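Local atomic coordinates of membrane attack complex assembly inhibitor BGA71 (Borreliella bavariensis, PDB entry 6FMH), a protein that probably inhibits complement at its terminal step, blocking assembly of the membrane attack complex at the surface of the Lyme disease spirochaete. Residues I76-E81 with D161-S166; T15-L20 with R113-I118; Y101-S106 with Q149-K154; I39-T44 with Q60-I65. All blocks are in the same frame, centred on the assembly; numbering follows the deposited sequence.

In the fold
In this all-helical fold of the Borrelia BbCRASP-1 family, three contacts join two helices each; interaction 4 sets a turn against helix 55-68. Interactions 1 and 2 lie at opposite ends, their centres about 34 Å apart across the chain's centre; the centre of interaction 3 is about 5 Å from the chain's centre. Helix 127-163 serves interactions 1 and 3, helix 90-123 interactions 2 and 3. Along the chain, interaction 4 closes first, and interaction 2 spans it. Interaction 4 touches 1 (K80 NZ on N40 O, I76 on F41, L79 on I65) and 3 (V104 on I65, F151 on T64). Interactions 2 and 3 both reach the second subunit, so core and dimer contacts share helix 90-123.

Interaction 1. Residues I76-E81 with D161-S166; sequences INTLKE and DYNKDS
Near the C-terminal end of helix 127-163, Y162 reaches across to helix 73-88 and meets T78 and E81, which lie one turn apart. Its OH donates a hydrogen bond to E81 OE2 over 2.8 Å. The carboxylate oxygen lies at the ring edge, in the ring plane, and is approached on its anti side, 24° out of the carboxylate plane. The two planes stand 75° apart, so the groups meet nearly crosswise and not as a stack. E81 spans the gap in an extended chain, with CG anti to the backbone N (chi1 174°). T78 CG2 approaches the ring obliquely at CD2, 3.5 Å from Y162 CD2, and also lies 3.9 Å from N163 OD1. T78 OG1 turns back to Q74 O in its own helix, leaving the methyl for the tyrosine. Just past Y162 the helix ends in a Schellman motif: D165 has positive phi, S166 N bonds to D161 O at 3.0 Å, and D165 N bonds to Y162 O at 2.9 Å. The D165 carboxylate binds Q170 N and T171 OG1 in the following loop, and Q170 also touches Y162.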
loop_
_atom_site.group_PDB
_atom_site.type_symbol
_atom_site.label_atom_id
_atom_site.label_comp_id
_atom_site.label_asym_id
_atom_site.label_seq_id
_atom_site.Cartn_x
_atom_site.Cartn_y
_atom_site.Cartn_z
ATOM N N ILE A 76 -0.514 10.342 -23.558
ATOM C CA ILE A 76 -1.565 10.346 -22.583
ATOM C C ILE A 76 -2.684 11.238 -23.058
ATOM O O ILE A 76 -3.858 10.992 -22.764
ATOM C CB ILE A 76 -1.057 10.894 -21.223
ATOM C CG1 ILE A 76 -0.091 9.920 -20.566
ATOM C CG2 ILE A 76 -2.205 11.173 -20.244
ATOM C CD1 ILE A 76 0.779 10.573 -19.512
ATOM N N ASN A 77 -2.315 12.348 -23.670
ATOM C CA ASN A 77 -3.320 13.279 -24.174
ATOM C C ASN A 77 -4.139 12.660 -25.281
ATOM O O ASN A 77 -5.327 12.881 -25.375
ATOM C CB ASN A 77 -2.663 14.579 -24.657
ATOM C CG ASN A 77 -2.331 15.532 -23.539
ATOM O OD1 ASN A 77 -1.199 16.008 -23.476
ATOM N ND2 ASN A 77 -3.274 15.842 -22.666
ATOM N N THR A 78 -3.491 11.900 -26.129
ATOM C CA THR A 78 -4.187 11.193 -27.215
ATOM C C THR A 78 -5.193 10.205 -26.672
ATOM O O THR A 78 -6.327 10.093 -27.190
ATOM C CB THR A 78 -3.164 10.421 -28.044
ATOM O OG1 THR A 78 -2.084 11.321 -28.368
ATOM C CG2 THR A 78 -3.757 9.889 -29.291
ATOM N N LEU A 79 -4.773 9.480 -25.635
ATOM C CA LEU A 79 -5.639 8.521 -25.028
ATOM C C LEU A 79 -6.810 9.245 -24.399
ATOM O O LEU A 79 -7.934 8.748 -24.384
ATOM C CB LEU A 79 -4.892 7.712 -23.959
ATOM C CG LEU A 79 -5.732 6.662 -23.170
ATOM C CD1 LEU A 79 -6.717 5.875 -24.022
ATOM C CD2 LEU A 79 -4.834 5.679 -22.460
ATOM N N LYS A 80 -6.530 10.401 -23.830
ATOM C CA LYS A 80 -7.571 11.245 -23.250
ATOM C C LYS A 80 -8.625 11.614 -24.298
ATOM O O LYS A 80 -9.821 11.552 -24.056
ATOM C CB LYS A 80 -6.920 12.488 -22.682
ATOM C CG LYS A 80 -7.888 13.497 -22.157
ATOM C CD LYS A 80 -7.189 14.609 -21.365
ATOM C CE LYS A 80 -8.227 15.665 -21.028
ATOM N NZ LYS A 80 -7.716 16.703 -20.103
ATOM N N GLU A 81 -8.167 11.981 -25.484
ATOM C CA GLU A 81 -9.088 12.330 -26.529
ATOM C C GLU A 81 -9.934 11.110 -26.921
ATOM O O GLU A 81 -11.159 11.184 -27.001
ATOM C CB GLU A 81 -8.330 12.940 -27.692
ATOM C CG GLU A 81 -9.157 13.231 -28.942
ATOM C CD GLU A 81 -8.339 13.945 -30.011
ATOM O OE1 GLU A 81 -7.619 14.849 -29.631
ATOM O OE2 GLU A 81 -8.403 13.623 -31.223
ATOM N N ASP A 161 -2.153 3.543 -33.966
ATOM C CA ASP A 161 -3.279 3.321 -34.867
ATOM C C ASP A 161 -4.183 4.520 -34.936
ATOM O O ASP A 161 -4.655 4.886 -35.997
ATOM C CB ASP A 161 -4.095 2.096 -34.412
ATOM C CG ASP A 161 -3.524 0.775 -34.920
ATOM O OD1 ASP A 161 -2.560 0.758 -35.722
ATOM O OD2 ASP A 161 -4.045 -0.274 -34.494
ATOM N N TYR A 162 -4.399 5.135 -33.800
ATOM C CA TYR A 162 -5.254 6.316 -33.729
ATOM C C TYR A 162 -4.673 7.479 -34.515
ATOM O O TYR A 162 -5.367 8.113 -35.290
ATOM C CB TYR A 162 -5.465 6.727 -32.266
ATOM C CG TYR A 162 -6.442 7.860 -32.079
ATOM C CD1 TYR A 162 -7.818 7.613 -32.058
ATOM C CD2 TYR A 162 -5.999 9.195 -31.888
ATOM C CE1 TYR A 162 -8.730 8.658 -31.884
ATOM C CE2 TYR A 162 -6.885 10.210 -31.696
ATOM C CZ TYR A 162 -8.241 9.943 -31.710
ATOM O OH TYR A 162 -9.139 10.946 -31.530
ATOM N N ASN A 163 -3.385 7.736 -34.332
ATOM C CA ASN A 163 -2.737 8.816 -35.040
ATOM C C ASN A 163 -2.665 8.609 -36.543
ATOM O O ASN A 163 -2.694 9.605 -37.310
ATOM C CB ASN A 163 -1.342 9.040 -34.509
ATOM C CG ASN A 163 -1.358 9.653 -33.155
ATOM O OD1 ASN A 163 -2.236 10.436 -32.837
ATOM N ND2 ASN A 163 -0.404 9.292 -32.326
ATOM N N LYS A 164 -2.616 7.355 -36.982
ATOM C CA LYS A 164 -2.679 7.061 -38.398
ATOM C C LYS A 164 -4.129 6.944 -38.902
ATOM O O LYS A 164 -4.363 6.767 -40.099
ATOM C CB LYS A 164 -1.870 5.825 -38.771
ATOM C CG LYS A 164 -0.401 5.926 -38.374
ATOM C CD LYS A 164 0.362 4.598 -38.553
ATOM C CE LYS A 164 1.735 4.684 -37.909
ATOM N NZ LYS A 164 2.684 3.610 -38.284
ATOM N N ASP A 165 -5.117 7.128 -38.039
ATOM C CA ASP A 165 -6.555 6.943 -38.428
ATOM C C ASP A 165 -6.826 5.586 -39.089
ATOM O O ASP A 165 -7.680 5.497 -39.969
ATOM C CB ASP A 165 -7.058 8.064 -39.368
ATOM C CG ASP A 165 -8.587 8.111 -39.484
ATOM O OD1 ASP A 165 -9.315 7.744 -38.556
ATOM O OD2 ASP A 165 -9.083 8.544 -40.542
ATOM N N SER A 166 -6.096 4.569 -38.650
ATOM C CA SER A 166 -6.255 3.220 -39.159
ATOM C C SER A 166 -7.665 2.729 -38.925
ATOM O O SER A 166 -8.100 2.645 -37.798
ATOM C CB SER A 166 -5.311 2.259 -38.436
ATOM O OG SER A 166 -3.990 2.476 -38.859
#

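Interaction 2. Residues T15-L20 with R113-I118; sequences TAAKNL and RVLCLI
L115 of helix 90-123 projects its CD1 methyl into a shallow hollow on helix 12-36, between A17 and L20. Four carbons of helix 12-36 bound that methyl: L115 CD1 lies 3.8 Å from A17 CA and 4.0 Å from A17 CB, while on the next turn it is 3.8 Å from L20 CD2 and 4.0 Å from L20 CB. The small A17 side chain makes the hollow: with only a methyl at A17, L115 CD1 comes within van der Waals contact of A17 CA. L115 holds CG anti to the backbone N (chi1 180°), which carries the branch outward across the interface. L20 answers with a bump of its own: L20 CD2 also reaches L115 CB at 4.0 Å, as the two leucines slide past each other in opposite directions. One turn beyond L115, I118 CG2 lies 4.4 Å from A17 CB, so the alanine methyl faces the notch between L115 and I118. The two segments bury 214 Å² in all, without a hydrogen bond between them. This is helix-helix packing in an all-helical fold; the local axes come within 10.1 Å at a signed crossing angle of -134°, antiparallel in sense but strongly splayed. Helix 127-163 touches both, through L141 (A16, L20 and V114) and L137 (I118). Unlike L115, C116 belongs to the dimer contact, where its SG forms a disulfide with C116 of the second subunit.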
loop_
_atom_site.group_PDB
_atom_site.type_symbol
_atom_site.label_atom_id
_atom_site.label_comp_id
_atom_site.label_asym_id
_atom_site.label_seq_id
_atom_site.Cartn_x
_atom_site.Cartn_y
_atom_site.Cartn_z
ATOM N N THR A 15 12.517 -9.815 -1.234
ATOM C CA THR A 15 13.025 -9.030 -2.389
ATOM C C THR A 15 11.921 -8.610 -3.302
ATOM O O THR A 15 11.992 -7.536 -3.918
ATOM C CB THR A 15 14.124 -9.739 -3.258
ATOM O OG1 THR A 15 13.897 -11.143 -3.302
ATOM C CG2 THR A 15 15.509 -9.458 -2.703
ATOM N N ALA A 16 10.958 -9.494 -3.491
ATOM C CA ALA A 16 9.831 -9.195 -4.382
ATOM C C ALA A 16 9.040 -7.987 -3.884
ATOM O O ALA A 16 8.831 -7.039 -4.624
ATOM C CB ALA A 16 8.906 -10.397 -4.541
ATOM N N ALA A 17 8.661 -8.006 -2.621
ATOM C CA ALA A 17 8.045 -6.822 -2.019
ATOM C C ALA A 17 8.934 -5.547 -2.148
ATOM O O ALA A 17 8.418 -4.463 -2.380
ATOM C CB ALA A 17 7.669 -7.070 -0.551
ATOM N N LYS A 18 10.227 -5.669 -1.937
ATOM C CA LYS A 18 11.081 -4.507 -1.918
ATOM C C LYS A 18 11.103 -3.857 -3.303
ATOM O O LYS A 18 10.982 -2.630 -3.426
ATOM C CB LYS A 18 12.506 -4.932 -1.534
ATOM C CG LYS A 18 13.537 -3.834 -1.572
ATOM C CD LYS A 18 14.942 -4.350 -1.775
ATOM C CE LYS A 18 15.913 -3.273 -1.362
ATOM N NZ LYS A 18 16.735 -2.682 -2.442
ATOM N N ASN A 19 11.321 -4.677 -4.332
ATOM C CA ASN A 19 11.404 -4.162 -5.682
ATOM C C ASN A 19 10.084 -3.557 -6.095
ATOM O O ASN A 19 10.079 -2.575 -6.822
ATOM C CB ASN A 19 11.772 -5.239 -6.696
ATOM C CG ASN A 19 13.189 -5.777 -6.555
ATOM O OD1 ASN A 19 14.107 -5.123 -6.034
ATOM N ND2 ASN A 19 13.399 -6.951 -7.113
ATOM N N LEU A 20 8.967 -4.161 -5.693
ATOM C CA LEU A 20 7.620 -3.633 -6.051
ATOM C C LEU A 20 7.368 -2.334 -5.303
ATOM O O LEU A 20 6.912 -1.372 -5.876
ATOM C CB LEU A 20 6.462 -4.588 -5.714
ATOM C CG LEU A 20 5.470 -4.997 -6.877
ATOM C CD1 LEU A 20 6.099 -5.253 -8.238
ATOM C CD2 LEU A 20 4.860 -6.270 -6.339
ATOM N N ARG A 113 -3.105 -6.577 -5.303
ATOM C CA ARG A 113 -3.599 -7.731 -4.556
ATOM C C ARG A 113 -2.549 -8.723 -4.094
ATOM O O ARG A 113 -2.591 -9.193 -2.999
ATOM C CB ARG A 113 -4.639 -8.471 -5.385
ATOM C CG ARG A 113 -5.653 -9.248 -4.587
ATOM C CD ARG A 113 -6.134 -10.519 -5.218
ATOM N NE ARG A 113 -6.758 -11.349 -4.212
ATOM C CZ ARG A 113 -8.039 -11.652 -4.157
ATOM N NH1 ARG A 113 -8.868 -11.220 -5.066
ATOM N NH2 ARG A 113 -8.484 -12.397 -3.187
ATOM N N VAL A 114 -1.644 -9.069 -4.976
ATOM C CA VAL A 114 -0.527 -9.937 -4.740
ATOM C C VAL A 114 0.503 -9.370 -3.817
ATOM O O VAL A 114 1.118 -10.097 -3.098
ATOM C CB VAL A 114 0.212 -10.201 -6.056
ATOM C CG1 VAL A 114 1.337 -11.171 -5.877
ATOM C CG2 VAL A 114 -0.732 -10.663 -7.125
ATOM N N LEU A 115 0.719 -8.077 -3.861
ATOM C CA LEU A 115 1.655 -7.456 -2.996
ATOM C C LEU A 115 1.035 -7.329 -1.648
ATOM O O LEU A 115 1.692 -7.350 -0.681
ATOM C CB LEU A 115 2.059 -6.111 -3.539
ATOM C CG LEU A 115 3.045 -5.427 -2.633
ATOM C CD1 LEU A 115 4.398 -6.067 -2.568
ATOM C CD2 LEU A 115 3.121 -4.025 -3.066
ATOM N N CYS A 116 -0.259 -7.172 -1.607
ATOM C CA CYS A 116 -0.982 -7.096 -0.371
ATOM C C CYS A 116 -0.836 -8.450 0.339
ATOM O O CYS A 116 -0.730 -8.471 1.511
ATOM C CB CYS A 116 -2.457 -6.616 -0.589
ATOM S SG CYS A 116 -3.074 -5.119 0.204
ATOM N N LEU A 117 -0.773 -9.542 -0.399
ATOM C CA LEU A 117 -0.710 -10.921 0.087
ATOM C C LEU A 117 0.656 -11.507 0.313
ATOM O O LEU A 117 0.810 -12.402 1.060
ATOM C CB LEU A 117 -1.349 -11.837 -0.933
ATOM C CG LEU A 117 -2.830 -12.034 -1.021
ATOM C CD1 LEU A 117 -3.184 -12.786 -2.260
ATOM C CD2 LEU A 117 -3.308 -12.740 0.196
ATOM N N ILE A 118 1.625 -11.019 -0.412
ATOM C CA ILE A 118 3.012 -11.272 -0.204
ATOM C C ILE A 118 3.469 -10.575 1.047
ATOM O O ILE A 118 4.332 -11.051 1.714
ATOM C CB ILE A 118 3.814 -10.739 -1.400
ATOM C CG1 ILE A 118 3.499 -11.561 -2.627
ATOM C CG2 ILE A 118 5.305 -10.707 -1.131
ATOM C CD1 ILE A 118 4.487 -11.464 -3.756
#

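Interaction 3. Residues Y101-S106 with Q149-K154; sequences YQIVAS and QNFAKK
F151 of helix 127-163 is the one residue of its segment that touches 101-106, and the contact between them is wholly apolar. The closer partner is V104, whose CG2 lies 3.7 Å from F151 CZ and 4.0 Å from F151 CE1. I103 adds a second, looser touch, its CG2 4.2 Å from F151 CE1. Both methyls approach the ring obliquely. With CG anti to its backbone N (chi1 167°), F151 extends its ring outward and lets the far atoms CE1 and CZ do the touching. This reach is needed, since the nearest CA atoms, those of V104 and F151, are 8.5 Å apart, and only 106 Å² is buried.

No hydrogen bond crosses between the two segments; those described here lie within 101-106. S106 OG donates to Q102 O at 2.7 Å, from above the carbonyl plane, 48° out of it. A wider pi-type turn occupies 101-104, and the backbone bond from S106 N to I103 O is weak at 3.3 Å.

Around this pair, helix 55-68 brings I65 to V104, and T64 and S68 to F151; F99 and I107 of helix 90-123 also touch F151. Away from the ring, I123 and K124 of the second subunit pack on A105 and S106.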
loop_
_atom_site.group_PDB
_atom_site.type_symbol
_atom_site.label_atom_id
_atom_site.label_comp_id
_atom_site.label_asym_id
_atom_site.label_seq_id
_atom_site.Cartn_x
_atom_site.Cartn_y
_atom_site.Cartn_z
ATOM N N TYR A 101 -12.683 1.294 -15.815
ATOM C CA TYR A 101 -13.004 0.604 -14.594
ATOM C C TYR A 101 -12.840 -0.916 -14.683
ATOM O O TYR A 101 -12.518 -1.530 -13.704
ATOM C CB TYR A 101 -14.408 0.985 -14.117
ATOM C CG TYR A 101 -14.583 2.460 -13.782
ATOM C CD1 TYR A 101 -13.815 3.080 -12.806
ATOM C CD2 TYR A 101 -15.543 3.227 -14.435
ATOM C CE1 TYR A 101 -13.985 4.422 -12.508
ATOM C CE2 TYR A 101 -15.729 4.574 -14.135
ATOM C CZ TYR A 101 -14.944 5.170 -13.181
ATOM O OH TYR A 101 -15.138 6.516 -12.913
ATOM N N GLN A 102 -13.047 -1.514 -15.844
ATOM C CA GLN A 102 -13.035 -2.957 -15.944
ATOM C C GLN A 102 -11.751 -3.555 -16.409
ATOM O O GLN A 102 -11.369 -4.639 -15.985
ATOM C CB GLN A 102 -14.153 -3.395 -16.876
ATOM C CG GLN A 102 -14.571 -4.863 -16.803
ATOM C CD GLN A 102 -15.301 -5.262 -18.086
ATOM O OE1 GLN A 102 -16.212 -4.548 -18.493
ATOM N NE2 GLN A 102 -14.889 -6.355 -18.748
ATOM N N ILE A 103 -11.050 -2.875 -17.299
ATOM C CA ILE A 103 -9.801 -3.422 -17.824
ATOM C C ILE A 103 -8.594 -2.820 -17.124
ATOM O O ILE A 103 -7.766 -3.548 -16.607
ATOM C CB ILE A 103 -9.765 -3.241 -19.332
ATOM C CG1 ILE A 103 -10.803 -4.194 -19.931
ATOM C CG2 ILE A 103 -8.341 -3.410 -19.887
ATOM C CD1 ILE A 103 -10.313 -5.380 -20.710
ATOM N N VAL A 104 -8.465 -1.493 -17.172
ATOM C CA VAL A 104 -7.257 -0.848 -16.708
ATOM C C VAL A 104 -7.130 -1.069 -15.203
ATOM O O VAL A 104 -6.070 -1.415 -14.688
ATOM C CB VAL A 104 -7.247 0.653 -17.078
ATOM C CG1 VAL A 104 -6.103 1.368 -16.382
ATOM C CG2 VAL A 104 -7.112 0.820 -18.588
ATOM N N ALA A 105 -8.230 -0.873 -14.513
ATOM C CA ALA A 105 -8.242 -0.924 -13.087
ATOM C C ALA A 105 -7.962 -2.333 -12.559
ATOM O O ALA A 105 -7.433 -2.503 -11.456
ATOM C CB ALA A 105 -9.590 -0.378 -12.536
ATOM N N SER A 106 -8.367 -3.326 -13.321
ATOM C CA SER A 106 -8.230 -4.718 -12.899
ATOM C C SER A 106 -6.807 -5.164 -13.084
ATOM O O SER A 106 -6.271 -5.929 -12.308
ATOM C CB SER A 106 -9.190 -5.595 -13.724
ATOM O OG SER A 106 -10.562 -5.214 -13.440
ATOM N N GLN A 149 2.220 -5.642 -18.939
ATOM C CA GLN A 149 3.106 -5.410 -20.094
ATOM C C GLN A 149 2.346 -5.618 -21.388
ATOM O O GLN A 149 2.607 -4.945 -22.357
ATOM C CB GLN A 149 4.365 -6.307 -20.019
ATOM C CG GLN A 149 5.464 -5.762 -19.130
ATOM C CD GLN A 149 6.457 -6.840 -18.731
ATOM O OE1 GLN A 149 6.844 -7.681 -19.549
ATOM N NE2 GLN A 149 6.879 -6.826 -17.456
ATOM N N ASN A 150 1.520 -6.663 -21.443
ATOM C CA ASN A 150 0.854 -6.994 -22.717
ATOM C C ASN A 150 -0.164 -5.960 -22.992
ATOM O O ASN A 150 -0.266 -5.484 -24.116
ATOM C CB ASN A 150 0.216 -8.377 -22.717
ATOM C CG ASN A 150 1.210 -9.484 -22.495
ATOM O OD1 ASN A 150 0.908 -10.494 -21.833
ATOM N ND2 ASN A 150 2.382 -9.351 -23.065
ATOM N N PHE A 151 -0.872 -5.534 -21.964
ATOM C CA PHE A 151 -1.750 -4.376 -22.122
ATOM C C PHE A 151 -1.026 -3.131 -22.664
ATOM O O PHE A 151 -1.536 -2.440 -23.505
ATOM C CB PHE A 151 -2.422 -4.036 -20.788
ATOM C CG PHE A 151 -3.103 -2.692 -20.784
ATOM C CD1 PHE A 151 -4.432 -2.535 -21.258
ATOM C CD2 PHE A 151 -2.436 -1.572 -20.329
ATOM C CE1 PHE A 151 -5.044 -1.286 -21.262
ATOM C CE2 PHE A 151 -3.053 -0.342 -20.331
ATOM C CZ PHE A 151 -4.352 -0.181 -20.800
ATOM N N ALA A 152 0.156 -2.844 -22.127
ATOM C CA ALA A 152 0.937 -1.669 -22.491
ATOM C C ALA A 152 1.336 -1.756 -23.951
ATOM O O ALA A 152 1.256 -0.782 -24.709
ATOM C CB ALA A 152 2.151 -1.556 -21.588
ATOM N N LYS A 153 1.791 -2.940 -24.348
ATOM C CA LYS A 153 2.180 -3.161 -25.731
ATOM C C LYS A 153 0.955 -2.815 -26.605
ATOM O O LYS A 153 1.022 -1.916 -27.436
ATOM C CB LYS A 153 2.636 -4.587 -25.922
ATOM C CG LYS A 153 3.620 -4.800 -27.061
ATOM C CD LYS A 153 5.057 -4.443 -26.639
ATOM C CE LYS A 153 6.049 -4.659 -27.813
ATOM N NZ LYS A 153 7.420 -4.134 -27.526
ATOM N N LYS A 154 -0.183 -3.417 -26.274
ATOM C CA LYS A 154 -1.407 -3.142 -26.957
ATOM C C LYS A 154 -1.785 -1.691 -26.952
ATOM O O LYS A 154 -2.225 -1.171 -27.968
ATOM C CB LYS A 154 -2.556 -3.920 -26.347
ATOM C CG LYS A 154 -3.711 -4.125 -27.320
ATOM C CD LYS A 154 -3.491 -5.357 -28.169
ATOM C CE LYS A 154 -4.443 -5.437 -29.343
ATOM N NZ LYS A 154 -3.790 -5.311 -30.681
#

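Interaction 4. Residues I39-T44 with Q60-I65; sequences INFLAT and QIKRTI
F41 and L42, in the turn before helix 43-46, point their side chains at helix 55-68. Apolar contacts carry the interface. The far end of the F41 ring meets I65 CG2, with F41 CZ 3.9 Å and F41 CE2 4.0 Å from I65 CG2, the methyl approaching obliquely. F41 keeps CG anti to its backbone N (chi1 175°), which swings the ring out from the turn to this depth. Beside it, L42 CD1 meets I61 CG2 at 4.1 Å, one helical turn away from I65, so neighbouring residues of the turn engage successive turns of the helix.

K62 combines apolar and charged roles. K62 CG approaches the ring obliquely, 4.3 Å from F41 CD2, while its ammonium leaves the interface for salt bridges from NZ to E58 and D35. Backbone bonding shapes the turn itself: A43 N bonds to N40 O at 3.0 Å, and N40 O also accepts from K80 NZ of helix 73-88.

The geometry is that of a type I beta turn from N40 to A43 with L42 at the N-cap position of a short helix, its two apolar residues packed against helix 55-68 in an all-helical core.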
loop_
_atom_site.group_PDB
_atom_site.type_symbol
_atom_site.label_atom_id
_atom_site.label_comp_id
_atom_site.label_asym_id
_atom_site.label_seq_id
_atom_site.Cartn_x
_atom_site.Cartn_y
_atom_site.Cartn_z
ATOM N N ILE A 39 -2.436 18.820 -16.918
ATOM C CA ILE A 39 -3.098 17.757 -17.706
ATOM C C ILE A 39 -4.073 17.019 -16.777
ATOM O O ILE A 39 -3.630 16.417 -15.801
ATOM C CB ILE A 39 -2.038 16.782 -18.285
ATOM C CG1 ILE A 39 -2.586 15.677 -19.193
ATOM C CG2 ILE A 39 -1.266 16.077 -17.187
ATOM C CD1 ILE A 39 -1.515 15.218 -20.167
ATOM N N ASN A 40 -5.375 17.118 -17.032
ATOM C CA ASN A 40 -6.357 16.540 -16.103
ATOM C C ASN A 40 -6.889 15.323 -16.810
ATOM O O ASN A 40 -7.943 15.334 -17.468
ATOM C CB ASN A 40 -7.482 17.510 -15.642
ATOM C CG ASN A 40 -8.092 17.151 -14.255
ATOM O OD1 ASN A 40 -8.128 16.011 -13.849
ATOM N ND2 ASN A 40 -8.578 18.175 -13.539
ATOM N N PHE A 41 -6.088 14.276 -16.765
ATOM C CA PHE A 41 -6.288 13.112 -17.635
ATOM C C PHE A 41 -7.695 12.565 -17.532
ATOM O O PHE A 41 -8.308 12.210 -18.539
ATOM C CB PHE A 41 -5.217 12.049 -17.324
ATOM C CG PHE A 41 -5.401 10.759 -18.065
ATOM C CD1 PHE A 41 -5.565 10.736 -19.463
ATOM C CD2 PHE A 41 -5.455 9.566 -17.369
ATOM C CE1 PHE A 41 -5.782 9.544 -20.134
ATOM C CE2 PHE A 41 -5.664 8.364 -18.044
ATOM C CZ PHE A 41 -5.842 8.353 -19.427
ATOM N N LEU A 42 -8.237 12.504 -16.339
ATOM C CA LEU A 42 -9.532 11.900 -16.164
ATOM C C LEU A 42 -10.575 12.915 -15.770
ATOM O O LEU A 42 -11.605 12.558 -15.194
ATOM C CB LEU A 42 -9.461 10.780 -15.107
ATOM C CG LEU A 42 -8.573 9.578 -15.466
ATOM C CD1 LEU A 42 -8.350 8.721 -14.259
ATOM C CD2 LEU A 42 -9.171 8.729 -16.557
ATOM N N ALA A 43 -10.362 14.170 -16.103
ATOM C CA ALA A 43 -11.308 15.217 -15.688
ATOM C C ALA A 43 -12.735 14.871 -16.030
ATOM O O ALA A 43 -13.623 14.932 -15.183
ATOM C CB ALA A 43 -10.947 16.549 -16.335
ATOM N N THR A 44 -12.964 14.547 -17.296
ATOM C CA THR A 44 -14.297 14.127 -17.778
ATOM C C THR A 44 -14.981 13.021 -16.950
ATOM O O THR A 44 -16.193 13.087 -16.712
ATOM C CB THR A 44 -14.207 13.670 -19.259
ATOM O OG1 THR A 44 -13.672 14.740 -20.070
ATOM C CG2 THR A 44 -15.568 13.246 -19.817
ATOM N N GLN A 60 -4.699 4.531 -9.344
ATOM C CA GLN A 60 -4.480 3.171 -9.795
ATOM C C GLN A 60 -4.568 3.152 -11.297
ATOM O O GLN A 60 -3.660 2.645 -11.981
ATOM C CB GLN A 60 -5.518 2.222 -9.207
ATOM C CG GLN A 60 -5.338 1.930 -7.740
ATOM C CD GLN A 60 -3.897 1.690 -7.349
ATOM O OE1 GLN A 60 -3.187 2.602 -6.876
ATOM N NE2 GLN A 60 -3.434 0.474 -7.561
ATOM N N ILE A 61 -5.636 3.757 -11.806
ATOM C CA ILE A 61 -5.797 3.835 -13.235
ATOM C C ILE A 61 -4.550 4.408 -13.914
ATOM O O ILE A 61 -4.026 3.812 -14.855
ATOM C CB ILE A 61 -7.069 4.621 -13.614
ATOM C CG1 ILE A 61 -8.303 3.814 -13.248
ATOM C CG2 ILE A 61 -7.128 4.879 -15.097
ATOM C CD1 ILE A 61 -9.581 4.622 -13.064
ATOM N N LYS A 62 -4.084 5.545 -13.426
ATOM C CA LYS A 62 -2.881 6.211 -13.949
ATOM C C LYS A 62 -1.584 5.398 -13.829
ATOM O O LYS A 62 -0.725 5.480 -14.709
ATOM C CB LYS A 62 -2.657 7.544 -13.247
ATOM C CG LYS A 62 -3.654 8.614 -13.639
ATOM C CD LYS A 62 -3.475 9.806 -12.727
ATOM C CE LYS A 62 -4.417 10.922 -13.056
ATOM N NZ LYS A 62 -4.483 11.884 -11.910
ATOM N N ARG A 63 -1.435 4.658 -12.734
ATOM C CA ARG A 63 -0.257 3.800 -12.586
ATOM C C ARG A 63 -0.108 2.911 -13.808
ATOM O O ARG A 63 0.961 2.816 -14.408
ATOM C CB ARG A 63 -0.342 2.952 -11.318
ATOM C CG ARG A 63 -0.241 3.735 -10.015
ATOM C CD ARG A 63 -0.793 3.053 -8.711
ATOM N NE ARG A 63 0.181 2.057 -8.306
ATOM C CZ ARG A 63 0.012 1.095 -7.376
ATOM N NH1 ARG A 63 -1.061 1.029 -6.643
ATOM N NH2 ARG A 63 0.996 0.241 -7.150
ATOM N N THR A 64 -1.204 2.272 -14.208
ATOM C CA THR A 64 -1.146 1.353 -15.375
ATOM C C THR A 64 -0.985 2.074 -16.682
ATOM O O THR A 64 -0.109 1.802 -17.442
ATOM C CB THR A 64 -2.373 0.405 -15.449
ATOM O OG1 THR A 64 -2.221 -0.661 -14.492
ATOM C CG2 THR A 64 -2.443 -0.254 -16.799
ATOM N N ILE A 65 -1.779 3.112 -16.854
ATOM C CA ILE A 65 -1.789 3.870 -18.121
ATOM C C ILE A 65 -0.482 4.571 -18.366
ATOM O O ILE A 65 0.146 4.368 -19.387
ATOM C CB ILE A 65 -2.918 4.941 -18.136
ATOM C CG1 ILE A 65 -4.298 4.312 -17.960
ATOM C CG2 ILE A 65 -2.870 5.775 -19.417
ATOM C CD1 ILE A 65 -4.969 3.929 -19.228
#